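Local structure of putative sortase (Streptococcus pneumoniae, 2W1J) at residues A[35-41]-A[96-100]; A[106-112]-A[168-174]; A[9-13]-A[139-144]. The protein probably acts as a pilus-associated class C sortase, a cysteine transpeptidase that joins pilin subunits covalently into the pilus fibre of Streptococcus pneumoniae. All blocks are in the same frame, centred on the assembly; numbering follows the deposited sequence.

Interaction 1 (A[35-41]-A[96-100]); sequences LNNVVSG and LEGTS
Asn37 and Ser40 grip two successive carbonyl oxygens of the type II beta turn Leu96-Thr99, a case of side chains and backbone sharing the work where neither segment is a helix or strand. The amide of Asn37 swings across with CG anti to the backbone N (chi1 -171°), and ND2 lies 2.9 Å from Gly98 O. The bond runs in the plane of both groups, which fixes the rotation of the amide, while Asn37 OD1 is taken by Ile165 N. Ser40 binds the other carbonyl twice: its backbone N stands 3.1 Å from Glu97 O and its OG 2.8 Å from the same Glu97 O, both tilted to one face of the carbonyl plane. A chi1 of 44° folds OG back over its own main chain and makes this double hold possible. A water joins Ser40 OG to Glu97 N, closing a small polar ring.

Gly98 fits its place closely. Its CA makes a CA-H...O contact with Val38 O at 3.2 Å, and its positive phi is that expected of a glycine in this kind of turn. Apolar groups complete the contact: Leu35 lays CD2 against the Gly98-Ser100 backbone, and Val39 CG1 meets Leu96 CD2 at 3.8 Å, the two side chains crossing at about a right angle. Inside the turn, Thr99 OG1 donates to a lone pair of Leu96 O 2.8 Å away; that oxygen also takes Thr99 N, and OG1 is itself bonded to Val111 N.

The contact joins the loop after helix 18-33 to the connection between strands 93-95 and 108-113. Leu96 and Ser100 also bond to strand 108-113, at Val111 and His109, so the N-terminal loop lies over a turn already fastened to the sheet.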
ATOM      1  N   LEU A  35      -9.663  -8.192 -11.136  1.00  6.99           N
ATOM      2  CA  LEU A  35      -8.773  -8.728 -10.118  1.00  7.28           C
ATOM      3  C   LEU A  35      -9.185 -10.103  -9.610  1.00  6.75           C
ATOM      4  O   LEU A  35     -10.324 -10.307  -9.195  1.00  7.14           O
ATOM      5  CB  LEU A  35      -8.708  -7.765  -8.939  1.00  7.16           C
ATOM      6  CG  LEU A  35      -7.840  -8.211  -7.760  1.00  6.37           C
ATOM      7  CD1 LEU A  35      -6.377  -8.211  -8.150  1.00  9.25           C
ATOM      8  CD2 LEU A  35      -8.090  -7.305  -6.557  1.00  7.49           C
ATOM      9  N   ASN A  36      -8.233 -11.028  -9.599  1.00  7.23           N
ATOM     10  CA  ASN A  36      -8.373 -12.263  -8.846  1.00  7.74           C
ATOM     11  C   ASN A  36      -7.977 -11.969  -7.401  1.00  8.16           C
ATOM     12  O   ASN A  36      -6.794 -11.923  -7.077  1.00  7.14           O
ATOM     13  CB  ASN A  36      -7.481 -13.360  -9.433  1.00  8.99           C
ATOM     14  CG  ASN A  36      -7.619 -14.678  -8.696  1.00 11.12           C
ATOM     15  OD1 ASN A  36      -8.675 -14.989  -8.142  1.00 12.83           O
ATOM     16  ND2 ASN A  36      -6.544 -15.459  -8.679  1.00 12.58           N
ATOM     17  N   ASN A  37      -8.977 -11.748  -6.552  1.00 11.88           N
ATOM     18  CA  ASN A  37      -8.760 -11.177  -5.220  1.00 12.70           C
ATOM     19  C   ASN A  37      -8.414 -12.286  -4.230  1.00 13.65           C
ATOM     20  O   ASN A  37      -9.217 -12.668  -3.373  1.00 14.77           O
ATOM     21  CB  ASN A  37     -10.009 -10.388  -4.793  1.00 13.15           C
ATOM     22  CG  ASN A  37      -9.820  -9.577  -3.517  1.00 12.24           C
ATOM     23  OD1 ASN A  37     -10.786  -9.370  -2.780  1.00 13.70           O
ATOM     24  ND2 ASN A  37      -8.610  -9.066  -3.280  1.00 12.76           N
ATOM     25  N   VAL A  38      -7.202 -12.808  -4.386  1.00 13.63           N
ATOM     26  CA  VAL A  38      -6.689 -13.873  -3.539  1.00 14.81           C
ATOM     27  C   VAL A  38      -5.317 -13.443  -3.053  1.00 14.48           C
ATOM     28  O   VAL A  38      -4.428 -13.152  -3.857  1.00 14.35           O
ATOM     29  CB  VAL A  38      -6.579 -15.205  -4.309  1.00 14.86           C
ATOM     30  CG1 VAL A  38      -5.915 -16.270  -3.444  1.00 15.99           C
ATOM     31  CG2 VAL A  38      -7.953 -15.661  -4.778  1.00 16.94           C
ATOM     32  N   VAL A  39      -5.150 -13.385  -1.736  1.00 15.39           N
ATOM     33  CA  VAL A  39      -3.923 -12.842  -1.193  1.00 16.05           C
ATOM     34  C   VAL A  39      -2.760 -13.772  -1.470  1.00 15.96           C
ATOM     35  O   VAL A  39      -2.821 -14.973  -1.198  1.00 15.12           O
ATOM     36  CB  VAL A  39      -4.035 -12.518   0.301  1.00 15.13           C
ATOM     37  CG1 VAL A  39      -2.650 -12.300   0.907  1.00 16.80           C
ATOM     38  CG2 VAL A  39      -4.895 -11.273   0.482  1.00 18.24           C
ATOM     39  N   SER A  40      -1.708 -13.204  -2.046  1.00 16.92           N
ATOM     40  CA  SER A  40      -0.539 -13.967  -2.452  1.00 17.24           C
ATOM     41  C   SER A  40       0.031 -14.793  -1.302  1.00 17.17           C
ATOM     42  O   SER A  40       0.324 -15.977  -1.463  1.00 17.48           O
ATOM     43  CB  SER A  40       0.520 -13.019  -3.019  1.00 17.68           C
ATOM     44  OG  SER A  40       0.639 -11.860  -2.206  1.00 20.00           O
ATOM     45  N   GLY A  41       0.174 -14.176  -0.135  1.00 16.39           N
ATOM     46  CA  GLY A  41       0.728 -14.866   1.028  1.00 16.82           C
ATOM     47  C   GLY A  41       1.125 -13.895   2.130  1.00 15.77           C
ATOM     48  O   GLY A  41       0.983 -12.681   1.980  1.00 17.10           O
ATOM     49  N   LEU A  96       0.639  -5.540  -1.560  1.00  4.83           N
ATOM     50  CA  LEU A  96       0.320  -6.953  -1.428  1.00  5.20           C
ATOM     51  C   LEU A  96      -0.376  -7.492  -2.676  1.00  5.49           C
ATOM     52  O   LEU A  96      -1.529  -7.163  -2.964  1.00  5.59           O
ATOM     53  CB  LEU A  96      -0.539  -7.191  -0.187  1.00  5.18           C
ATOM     54  CG  LEU A  96      -0.792  -8.642   0.247  1.00  5.68           C
ATOM     55  CD1 LEU A  96       0.506  -9.389   0.516  1.00  8.66           C
ATOM     56  CD2 LEU A  96      -1.682  -8.680   1.478  1.00  6.76           C
ATOM     57  N   GLU A  97       0.329  -8.330  -3.428  1.00  5.59           N
ATOM     58  CA  GLU A  97      -0.229  -8.867  -4.661  1.00  6.07           C
ATOM     59  C   GLU A  97      -1.467  -9.703  -4.358  1.00  6.20           C
ATOM     60  O   GLU A  97      -1.503 -10.435  -3.368  1.00  5.99           O
ATOM     61  CB  GLU A  97       0.818  -9.687  -5.423  1.00  6.32           C
ATOM     62  CG  GLU A  97       0.349 -10.122  -6.810  1.00  7.56           C
ATOM     63  CD  GLU A  97       1.455 -10.708  -7.677  1.00  8.92           C
ATOM     64  OE1 GLU A  97       2.584 -10.902  -7.172  1.00  8.85           O
ATOM     65  OE2 GLU A  97       1.187 -10.976  -8.871  1.00  9.25           O
ATOM     66  N   GLY A  98      -2.492  -9.560  -5.193  1.00  5.27           N
ATOM     67  CA  GLY A  98      -3.791 -10.159  -4.921  1.00  5.24           C
ATOM     68  C   GLY A  98      -4.790  -9.140  -4.402  1.00  4.21           C
ATOM     69  O   GLY A  98      -5.987  -9.404  -4.406  1.00  4.91           O
ATOM     70  N   THR A  99      -4.306  -7.981  -3.947  1.00  4.66           N
ATOM     71  CA  THR A  99      -5.189  -6.896  -3.517  1.00  4.76           C
ATOM     72  C   THR A  99      -5.279  -5.827  -4.610  1.00  4.25           C
ATOM     73  O   THR A  99      -4.505  -5.834  -5.567  1.00  4.42           O
ATOM     74  CB  THR A  99      -4.774  -6.296  -2.143  1.00  4.67           C
ATOM     75  OG1 THR A  99      -3.610  -5.460  -2.261  1.00  4.80           O
ATOM     76  CG2 THR A  99      -4.536  -7.413  -1.127  1.00  5.43           C
ATOM     77  N   SER A 100      -6.227  -4.904  -4.485  1.00  3.93           N
ATOM     78  CA  SER A 100      -6.443  -3.895  -5.519  1.00  4.28           C
ATOM     79  C   SER A 100      -5.224  -2.991  -5.664  1.00  3.92           C
ATOM     80  O   SER A 100      -4.573  -2.648  -4.659  1.00  4.41           O
ATOM     81  CB  SER A 100      -7.628  -3.006  -5.143  1.00  5.02           C
ATOM     82  OG  SER A 100      -8.795  -3.749  -4.848  1.00  4.35           O
TER
HETATM   83  O   HOH W   1       2.867  -9.680  -2.522  1.00  5.69           O

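Interaction 2 (A[106-112]-A[168-174])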
ATOM      1  N   ASN A 106     -15.159   2.434  -5.758  1.00  5.91           N
ATOM      2  CA  ASN A 106     -16.067   1.594  -4.983  1.00  6.23           C
ATOM      3  C   ASN A 106     -15.629   0.126  -5.097  1.00  6.93           C
ATOM      4  O   ASN A 106     -15.076  -0.293  -6.113  1.00  6.21           O
ATOM      5  CB  ASN A 106     -17.508   1.802  -5.472  1.00  7.10           C
ATOM      6  CG  ASN A 106     -18.554   1.348  -4.463  1.00  8.65           C
ATOM      7  OD1 ASN A 106     -18.249   1.080  -3.297  1.00 11.92           O
ATOM      8  ND2 ASN A 106     -19.803   1.283  -4.908  1.00 11.39           N
ATOM      9  N   SER A 107     -15.858  -0.659  -4.051  1.00  6.01           N
ATOM     10  CA  SER A 107     -15.510  -2.078  -4.071  1.00  6.42           C
ATOM     11  C   SER A 107     -14.037  -2.302  -4.422  1.00  6.17           C
ATOM     12  O   SER A 107     -13.680  -3.134  -5.249  1.00  6.73           O
ATOM     13  CB  SER A 107     -16.460  -2.856  -4.991  1.00  7.22           C
ATOM     14  OG  SER A 107     -17.793  -2.681  -4.537  1.00  9.31           O
ATOM     15  N   THR A 108     -13.162  -1.574  -3.732  1.00  5.23           N
ATOM     16  CA  THR A 108     -11.727  -1.762  -3.901  0.50  5.18           C
ATOM     17  C   THR A 108     -11.058  -1.848  -2.534  1.00  4.35           C
ATOM     18  O   THR A 108     -11.528  -1.249  -1.564  1.00  4.43           O
ATOM     19  CB  THR A 108     -11.080  -0.630  -4.727  0.50  5.27           C
ATOM     20  OG1 THR A 108     -11.059   0.573  -3.960  0.50  4.79           O
ATOM     21  CG2 THR A 108     -11.869  -0.367  -5.996  0.50  6.64           C
ATOM     22  N   HIS A 109      -9.979  -2.624  -2.449  1.00  3.90           N
ATOM     23  CA  HIS A 109      -9.233  -2.748  -1.185  1.00  4.04           C
ATOM     24  C   HIS A 109      -7.776  -3.052  -1.498  1.00  4.56           C
ATOM     25  O   HIS A 109      -7.423  -4.170  -1.886  1.00  4.84           O
ATOM     26  CB  HIS A 109      -9.823  -3.840  -0.295  1.00  4.58           C
ATOM     27  CG  HIS A 109      -9.291  -3.839   1.109  1.00  3.80           C
ATOM     28  ND1 HIS A 109      -9.778  -4.685   2.080  1.00  4.31           N
ATOM     29  CD2 HIS A 109      -8.352  -3.072   1.720  1.00  3.32           C
ATOM     30  CE1 HIS A 109      -9.142  -4.465   3.219  1.00  5.02           C
ATOM     31  NE2 HIS A 109      -8.281  -3.482   3.030  1.00  4.32           N
ATOM     32  N   ALA A 110      -6.943  -2.027  -1.363  1.00  4.66           N
ATOM     33  CA  ALA A 110      -5.507  -2.149  -1.557  1.00  4.31           C
ATOM     34  C   ALA A 110      -4.834  -2.338  -0.207  1.00  4.38           C
ATOM     35  O   ALA A 110      -5.216  -1.695   0.768  1.00  4.61           O
ATOM     36  CB  ALA A 110      -4.960  -0.894  -2.233  1.00  5.44           C
ATOM     37  N   VAL A 111      -3.817  -3.196  -0.172  1.00  4.84           N
ATOM     38  CA  VAL A 111      -3.068  -3.434   1.061  1.00  4.60           C
ATOM     39  C   VAL A 111      -1.608  -3.073   0.834  1.00  4.22           C
ATOM     40  O   VAL A 111      -0.998  -3.485  -0.157  1.00  5.35           O
ATOM     41  CB  VAL A 111      -3.224  -4.883   1.547  1.00  4.61           C
ATOM     42  CG1 VAL A 111      -2.400  -5.117   2.813  1.00  5.68           C
ATOM     43  CG2 VAL A 111      -4.698  -5.210   1.789  1.00  5.77           C
ATOM     44  N   ILE A 112      -1.077  -2.248   1.730  1.00  4.03           N
ATOM     45  CA  ILE A 112       0.278  -1.713   1.641  1.00  4.69           C
ATOM     46  C   ILE A 112       1.026  -2.157   2.900  1.00  4.60           C
ATOM     47  O   ILE A 112       0.533  -1.962   4.009  1.00  4.22           O
ATOM     48  CB  ILE A 112       0.273  -0.169   1.519  1.00  5.22           C
ATOM     49  CG1 ILE A 112      -0.489   0.274   0.261  1.00  6.94           C
ATOM     50  CG2 ILE A 112       1.713   0.374   1.520  1.00  6.23           C
ATOM     51  CD1 ILE A 112      -0.610   1.773   0.121  1.00 10.52           C
ATOM     52  N   GLY A 168     -18.937  -2.344  -1.948  1.00  9.55           N
ATOM     53  CA  GLY A 168     -19.542  -1.095  -1.479  1.00  9.44           C
ATOM     54  C   GLY A 168     -18.628  -0.179  -0.681  1.00  9.27           C
ATOM     55  O   GLY A 168     -19.065   0.875  -0.203  1.00  9.61           O
ATOM     56  N   HIS A 169     -17.358  -0.568  -0.544  1.00  7.83           N
ATOM     57  CA  HIS A 169     -16.368   0.219   0.188  1.00  6.99           C
ATOM     58  C   HIS A 169     -15.092   0.422  -0.625  1.00  6.71           C
ATOM     59  O   HIS A 169     -14.741  -0.382  -1.492  1.00  7.14           O
ATOM     60  CB  HIS A 169     -16.059  -0.438   1.539  1.00  7.37           C
ATOM     61  CG  HIS A 169     -17.253  -0.551   2.446  1.00  8.27           C
ATOM     62  ND1 HIS A 169     -17.554   0.400   3.399  1.00 11.96           N
ATOM     63  CD2 HIS A 169     -18.217  -1.498   2.542  1.00 11.46           C
ATOM     64  CE1 HIS A 169     -18.660   0.049   4.034  1.00 11.70           C
ATOM     65  NE2 HIS A 169     -19.077  -1.103   3.539  1.00 12.34           N
ATOM     66  N   ASP A 170     -14.397   1.511  -0.305  1.00  5.36           N
ATOM     67  CA  ASP A 170     -13.107   1.869  -0.894  1.00  4.64           C
ATOM     68  C   ASP A 170     -12.136   1.949   0.286  1.00  4.43           C
ATOM     69  O   ASP A 170     -12.140   2.933   1.032  1.00  5.15           O
ATOM     70  CB  ASP A 170     -13.262   3.236  -1.592  1.00  4.85           C
ATOM     71  CG  ASP A 170     -11.984   3.747  -2.254  1.00  4.81           C
ATOM     72  OD1 ASP A 170     -10.871   3.254  -1.951  1.00  4.86           O
ATOM     73  OD2 ASP A 170     -12.100   4.698  -3.082  1.00  4.34           O
ATOM     74  N   TYR A 171     -11.349   0.889   0.469  1.00  4.51           N
ATOM     75  CA  TYR A 171     -10.483   0.722   1.642  1.00  4.03           C
ATOM     76  C   TYR A 171      -9.013   0.628   1.250  1.00  4.09           C
ATOM     77  O   TYR A 171      -8.665   0.084   0.198  1.00  4.41           O
ATOM     78  CB  TYR A 171     -10.834  -0.584   2.362  1.00  4.57           C
ATOM     79  CG  TYR A 171     -12.099  -0.605   3.187  1.00  4.23           C
ATOM     80  CD1 TYR A 171     -12.379   0.389   4.120  1.00  5.93           C
ATOM     81  CD2 TYR A 171     -12.974  -1.697   3.110  1.00  6.25           C
ATOM     82  CE1 TYR A 171     -13.527   0.319   4.923  1.00  5.45           C
ATOM     83  CE2 TYR A 171     -14.110  -1.776   3.905  1.00  6.65           C
ATOM     84  CZ  TYR A 171     -14.377  -0.767   4.812  1.00  6.12           C
ATOM     85  OH  TYR A 171     -15.507  -0.852   5.602  1.00  8.05           O
ATOM     86  N   VAL A 172      -8.146   1.133   2.122  1.00  3.78           N
ATOM     87  CA  VAL A 172      -6.729   0.792   2.083  1.00  4.07           C
ATOM     88  C   VAL A 172      -6.365   0.322   3.486  1.00  3.93           C
ATOM     89  O   VAL A 172      -6.711   0.979   4.475  1.00  4.94           O
ATOM     90  CB  VAL A 172      -5.845   1.990   1.671  1.00  4.08           C
ATOM     91  CG1 VAL A 172      -4.366   1.686   1.905  1.00  4.85           C
ATOM     92  CG2 VAL A 172      -6.090   2.345   0.209  1.00  5.08           C
ATOM     93  N   THR A 173      -5.688  -0.820   3.567  1.00  3.71           N
ATOM     94  CA  THR A 173      -5.157  -1.307   4.837  1.00  4.17           C
ATOM     95  C   THR A 173      -3.638  -1.234   4.818  1.00  4.17           C
ATOM     96  O   THR A 173      -2.987  -1.642   3.847  1.00  4.81           O
ATOM     97  CB  THR A 173      -5.633  -2.742   5.132  1.00  4.76           C
ATOM     98  OG1 THR A 173      -7.056  -2.725   5.317  1.00  5.09           O
ATOM     99  CG2 THR A 173      -4.959  -3.335   6.380  1.00  6.37           C
ATOM    100  N   LEU A 174      -3.092  -0.689   5.901  1.00  4.25           N
ATOM    101  CA  LEU A 174      -1.662  -0.658   6.164  1.00  4.60           C
ATOM    102  C   LEU A 174      -1.346  -1.828   7.092  1.00  4.39           C
ATOM    103  O   LEU A 174      -1.963  -1.983   8.152  1.00  4.97           O
ATOM    104  CB  LEU A 174      -1.277   0.685   6.782  1.00  5.84           C
ATOM    105  CG  LEU A 174      -1.844   1.910   6.051  1.00  4.65           C
ATOM    106  CD1 LEU A 174      -1.410   3.173   6.776  1.00  6.15           C
ATOM    107  CD2 LEU A 174      -1.377   1.944   4.614  1.00  7.18           C
TER
HETATM  108  O   HOH W   2      -8.814   0.855  -2.457  1.00  4.25           O
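His109 and Tyr171 meet across two parallel strands, and their side chains show how one flank of a sheet can be filled closely while its end frays into solvent. Tyr171 CB sits over one face of the His109 imidazole, 3.8 Å from the ring centroid in a CH-pi contact, and the tyrosine turns the edge of its own ring toward that face, the planes at 59°. A first torsion of -169° carries the imidazole away from its own N and along the neighbouring strand until NE2 comes within 2.7 Å of Thr173 OG1. ND1 bonds to Leu164 O, so both ring nitrogens are occupied and the ring's rotation is set. Tyr171 carries Arg190 in a cation-pi contact as well.

Strands 108-112 and 170-174 run 14° from parallel. Backbone bonds from Thr108, Ala110 and Ile112 alternate along the pair, while His109 and Val111 turn theirs to the 96-100 side. These are adjacent strands of the sortase beta-barrel: strand 108-113 has strand 93-95 as its other neighbour, and strand 170-178 has strand 185-194. On the face opposite His109, the small Ala110 lies next to Val172, while Ile112 CB packs on Leu174 CD2 at 4.1 Å; Phe136 touches both Val172 and Leu174 from strand 135-139.

Toward the start of the strands the contact becomes polar. In one of the two conformers of Thr108, OG1 bonds to Gly105 O and takes a hydrogen bond from a water that also donates to Tyr171 O. Asp170 turns to Tyr147 and to a salt bridge with Arg193. Beyond them the pairing gives way to loop: Gly168 N donates to Ser107 OG at 2.9 Å in a nearly straight bond, and the exposed Asn106, Gly168 and His169 mark the solvent end.

Interaction 3 (A[9-13]-A[139-144])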
ATOM      1  N   PHE A   9       9.663  10.603  -7.449  1.00 18.00           N
ATOM      2  CA  PHE A   9       8.333  10.243  -7.923  1.00 17.46           C
ATOM      3  C   PHE A   9       7.464  11.464  -8.210  1.00 17.74           C
ATOM      4  O   PHE A   9       6.851  11.567  -9.271  1.00 17.02           O
ATOM      5  CB  PHE A   9       7.618   9.321  -6.936  1.00 17.29           C
ATOM      6  CG  PHE A   9       6.252   8.907  -7.400  1.00 16.29           C
ATOM      7  CD1 PHE A   9       6.089   7.763  -8.159  1.00 16.87           C
ATOM      8  CD2 PHE A   9       5.141   9.680  -7.105  1.00 16.35           C
ATOM      9  CE1 PHE A   9       4.839   7.385  -8.608  1.00 15.84           C
ATOM     10  CE2 PHE A   9       3.876   9.305  -7.549  1.00 15.51           C
ATOM     11  CZ  PHE A   9       3.729   8.152  -8.295  1.00 15.93           C
ATOM     12  N   ASP A  10       7.406  12.393  -7.266  1.00 18.20           N
ATOM     13  CA  ASP A  10       6.579  13.580  -7.454  1.00 17.95           C
ATOM     14  C   ASP A  10       7.063  14.460  -8.611  1.00 18.39           C
ATOM     15  O   ASP A  10       6.259  14.996  -9.370  1.00 18.65           O
ATOM     16  CB  ASP A  10       6.486  14.393  -6.161  1.00 18.49           C
ATOM     17  CG  ASP A  10       5.718  13.669  -5.067  1.00 19.22           C
ATOM     18  OD1 ASP A  10       4.999  12.685  -5.359  1.00 18.01           O
ATOM     19  OD2 ASP A  10       5.838  14.096  -3.904  1.00 20.80           O
ATOM     20  N   LYS A  11       8.379  14.615  -8.738  1.00 18.14           N
ATOM     21  CA  LYS A  11       8.949  15.392  -9.838  1.00 18.19           C
ATOM     22  C   LYS A  11       8.605  14.763 -11.184  1.00 18.31           C
ATOM     23  O   LYS A  11       8.157  15.449 -12.106  1.00 19.02           O
ATOM     24  CB  LYS A  11      10.468  15.516  -9.679  1.00 18.49           C
ATOM     25  CG  LYS A  11      11.159  16.285 -10.797  1.00 19.69           C
ATOM     26  CD  LYS A  11      12.620  16.554 -10.459  1.00 21.99           C
ATOM     27  CE  LYS A  11      13.355  17.200 -11.623  1.00 24.10           C
ATOM     28  NZ  LYS A  11      14.768  17.527 -11.282  1.00 26.07           N
ATOM     29  N   GLU A  12       8.812  13.454 -11.295  1.00 18.19           N
ATOM     30  CA  GLU A  12       8.543  12.751 -12.546  1.00 18.60           C
ATOM     31  C   GLU A  12       7.049  12.697 -12.849  1.00 18.15           C
ATOM     32  O   GLU A  12       6.631  12.853 -13.995  1.00 18.47           O
ATOM     33  CB  GLU A  12       9.115  11.335 -12.501  1.00 19.04           C
ATOM     34  CG  GLU A  12      10.627  11.287 -12.640  1.00 20.28           C
ATOM     35  CD  GLU A  12      11.123  11.818 -13.976  1.00 22.66           C
ATOM     36  OE1 GLU A  12      10.512  11.500 -15.021  1.00 24.69           O
ATOM     37  OE2 GLU A  12      12.140  12.542 -13.983  1.00 24.61           O
ATOM     38  N   LYS A  13       6.246  12.473 -11.818  1.00 17.49           N
ATOM     39  CA  LYS A  13       4.798  12.523 -11.962  1.00 17.97           C
ATOM     40  C   LYS A  13       4.386  13.832 -12.629  1.00 18.91           C
ATOM     41  O   LYS A  13       3.540  13.856 -13.528  1.00 19.85           O
ATOM     42  CB  LYS A  13       4.161  12.427 -10.577  1.00 17.55           C
ATOM     43  CG  LYS A  13       2.665  12.684 -10.520  1.00 17.49           C
ATOM     44  CD  LYS A  13       2.143  12.429  -9.113  1.00 15.71           C
ATOM     45  CE  LYS A  13       0.768  13.031  -8.915  1.00 15.84           C
ATOM     46  NZ  LYS A  13       0.197  12.613  -7.611  1.00 13.78           N
ATOM     47  N   HIS A 139      -0.534   8.427  -2.742  1.00  4.97           N
ATOM     48  CA  HIS A 139      -0.161   9.174  -3.939  1.00  5.33           C
ATOM     49  C   HIS A 139       0.067   8.204  -5.075  1.00  5.36           C
ATOM     50  O   HIS A 139       0.815   7.236  -4.918  1.00  5.91           O
ATOM     51  CB  HIS A 139       1.156   9.920  -3.708  1.00  5.28           C
ATOM     52  CG  HIS A 139       1.108  10.947  -2.617  1.00  5.17           C
ATOM     53  ND1 HIS A 139       1.316  12.287  -2.859  1.00  7.11           N
ATOM     54  CD2 HIS A 139       0.907  10.832  -1.281  1.00  6.38           C
ATOM     55  CE1 HIS A 139       1.239  12.956  -1.721  1.00  7.63           C
ATOM     56  NE2 HIS A 139       0.991  12.097  -0.747  1.00  6.69           N
ATOM     57  N   ASN A 140      -0.553   8.468  -6.218  1.00  4.59           N
ATOM     58  CA  ASN A 140      -0.272   7.693  -7.420  1.00  4.53           C
ATOM     59  C   ASN A 140       0.009   8.639  -8.584  1.00  4.33           C
ATOM     60  O   ASN A 140       0.052   9.853  -8.381  1.00  4.55           O
ATOM     61  CB  ASN A 140      -1.367   6.650  -7.703  1.00  4.75           C
ATOM     62  CG  ASN A 140      -2.711   7.276  -8.008  1.00  4.77           C
ATOM     63  OD1 ASN A 140      -2.791   8.324  -8.650  1.00  4.62           O
ATOM     64  ND2 ASN A 140      -3.777   6.625  -7.569  1.00  5.20           N
ATOM     65  N   ILE A 141       0.215   8.106  -9.783  1.00  4.29           N
ATOM     66  CA  ILE A 141       0.572   8.960 -10.910  1.00  4.50           C
ATOM     67  C   ILE A 141      -0.501   9.989 -11.260  1.00  4.47           C
ATOM     68  O   ILE A 141      -0.198  11.013 -11.876  1.00  6.06           O
ATOM     69  CB  ILE A 141       0.930   8.157 -12.178  1.00  4.47           C
ATOM     70  CG1 ILE A 141      -0.171   7.141 -12.506  1.00  5.64           C
ATOM     71  CG2 ILE A 141       2.276   7.475 -11.994  1.00  5.46           C
ATOM     72  CD1 ILE A 141      -0.026   6.486 -13.878  1.00  7.89           C
ATOM     73  N   LYS A 142      -1.747   9.706 -10.903  1.00  4.24           N
ATOM     74  CA  LYS A 142      -2.871  10.573 -11.241  1.00  4.61           C
ATOM     75  C   LYS A 142      -3.161  11.638 -10.184  1.00  4.18           C
ATOM     76  O   LYS A 142      -3.440  12.789 -10.524  1.00  4.70           O
ATOM     77  CB  LYS A 142      -4.122   9.718 -11.469  1.00  4.73           C
ATOM     78  CG  LYS A 142      -5.402  10.514 -11.734  1.00  6.52           C
ATOM     79  CD  LYS A 142      -6.600   9.580 -11.853  1.00 11.31           C
ATOM     80  CE  LYS A 142      -7.910  10.346 -11.861  1.00 14.22           C
ATOM     81  NZ  LYS A 142      -9.074   9.412 -11.828  1.00 18.46           N
ATOM     82  N   GLU A 143      -3.115  11.265  -8.911  1.00  4.56           N
ATOM     83  CA  GLU A 143      -3.697  12.124  -7.879  1.00  4.89           C
ATOM     84  C   GLU A 143      -3.240  11.700  -6.492  1.00  5.11           C
ATOM     85  O   GLU A 143      -2.486  10.732  -6.339  1.00  6.19           O
ATOM     86  CB  GLU A 143      -5.229  12.079  -7.958  1.00  4.75           C
ATOM     87  CG  GLU A 143      -5.803  10.697  -7.662  1.00  6.12           C
ATOM     88  CD  GLU A 143      -7.294  10.614  -7.907  1.00  7.23           C
ATOM     89  OE1 GLU A 143      -8.002  11.633  -7.732  1.00 11.01           O
ATOM     90  OE2 GLU A 143      -7.767   9.534  -8.300  1.00  8.97           O
ATOM     91  N   VAL A 144      -3.709  12.435  -5.491  1.00  4.85           N
ATOM     92  CA  VAL A 144      -3.541  12.052  -4.102  1.00  5.33           C
ATOM     93  C   VAL A 144      -4.912  11.650  -3.569  1.00  4.66           C
ATOM     94  O   VAL A 144      -5.893  12.372  -3.765  1.00  6.26           O
ATOM     95  CB  VAL A 144      -2.990  13.235  -3.283  1.00  5.84           C
ATOM     96  CG1 VAL A 144      -2.784  12.824  -1.829  1.00  7.66           C
ATOM     97  CG2 VAL A 144      -1.684  13.734  -3.889  1.00  7.45           C
TER
HETATM   98  O   HOH W   3       2.002  13.006  -5.504  1.00  5.70           O
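Lys13 spends its ammonium group on a backbone carbonyl instead of a carboxylate: NZ lies 2.9 Å from Asn140 O, almost straight out from the carbonyl at a C=O...N angle of 174°. All four torsions of Lys13 are near 180°, and its stretched methylenes run alongside the Asn140 and Ile141 carbonyls, CG 3.6 Å from Ile141 O. One helical turn earlier, Phe9 brings its ring edge to the same peptide, CZ 3.8 Å from Ile141 N and 4.0 Å from Ile141 CG2.

The loop that receives them is shaped by an Asx turn. Asn140 OD1 accepts from Lys142 N and Glu143 N, which approach from opposite faces of its amide plane, while ND2 is held by Pro102 O. Helix 5-15 is thereby joined to the tight connection between strands 135-139 and 144-155.

A water links Lys13 NZ, Asp10 OD1 and His139 ND1, NZ donating a hydrogen bond to the water 2.8 Å away. Asp10 and His139 look chiefly to His68 and Glu70, so the lysine's charge is probably stabilised by the peptide carbonyl and by the water it shares with Asp10, with no direct ion pair across the contact.

Taken together, the three contacts grade from sheet interior to surface. Interaction 2 is the buried one, built on regular strand pairing, whereas interactions 1 and 3 are partly buried and fasten the loop after helix 18-33 and helix 5-15, respectively, to loops next to the sheet strands through side chains that seek backbone carbonyls: amide and hydroxyl in the first, ammonium in the third. Interactions 1 and 2 touch, since the turn 96-100 of interaction 1 bonds to strand 108-113 of interaction 2. Interaction 3 stands apart, its centre about 23 Å from that of interaction 1 and about 19 Å from that of interaction 2.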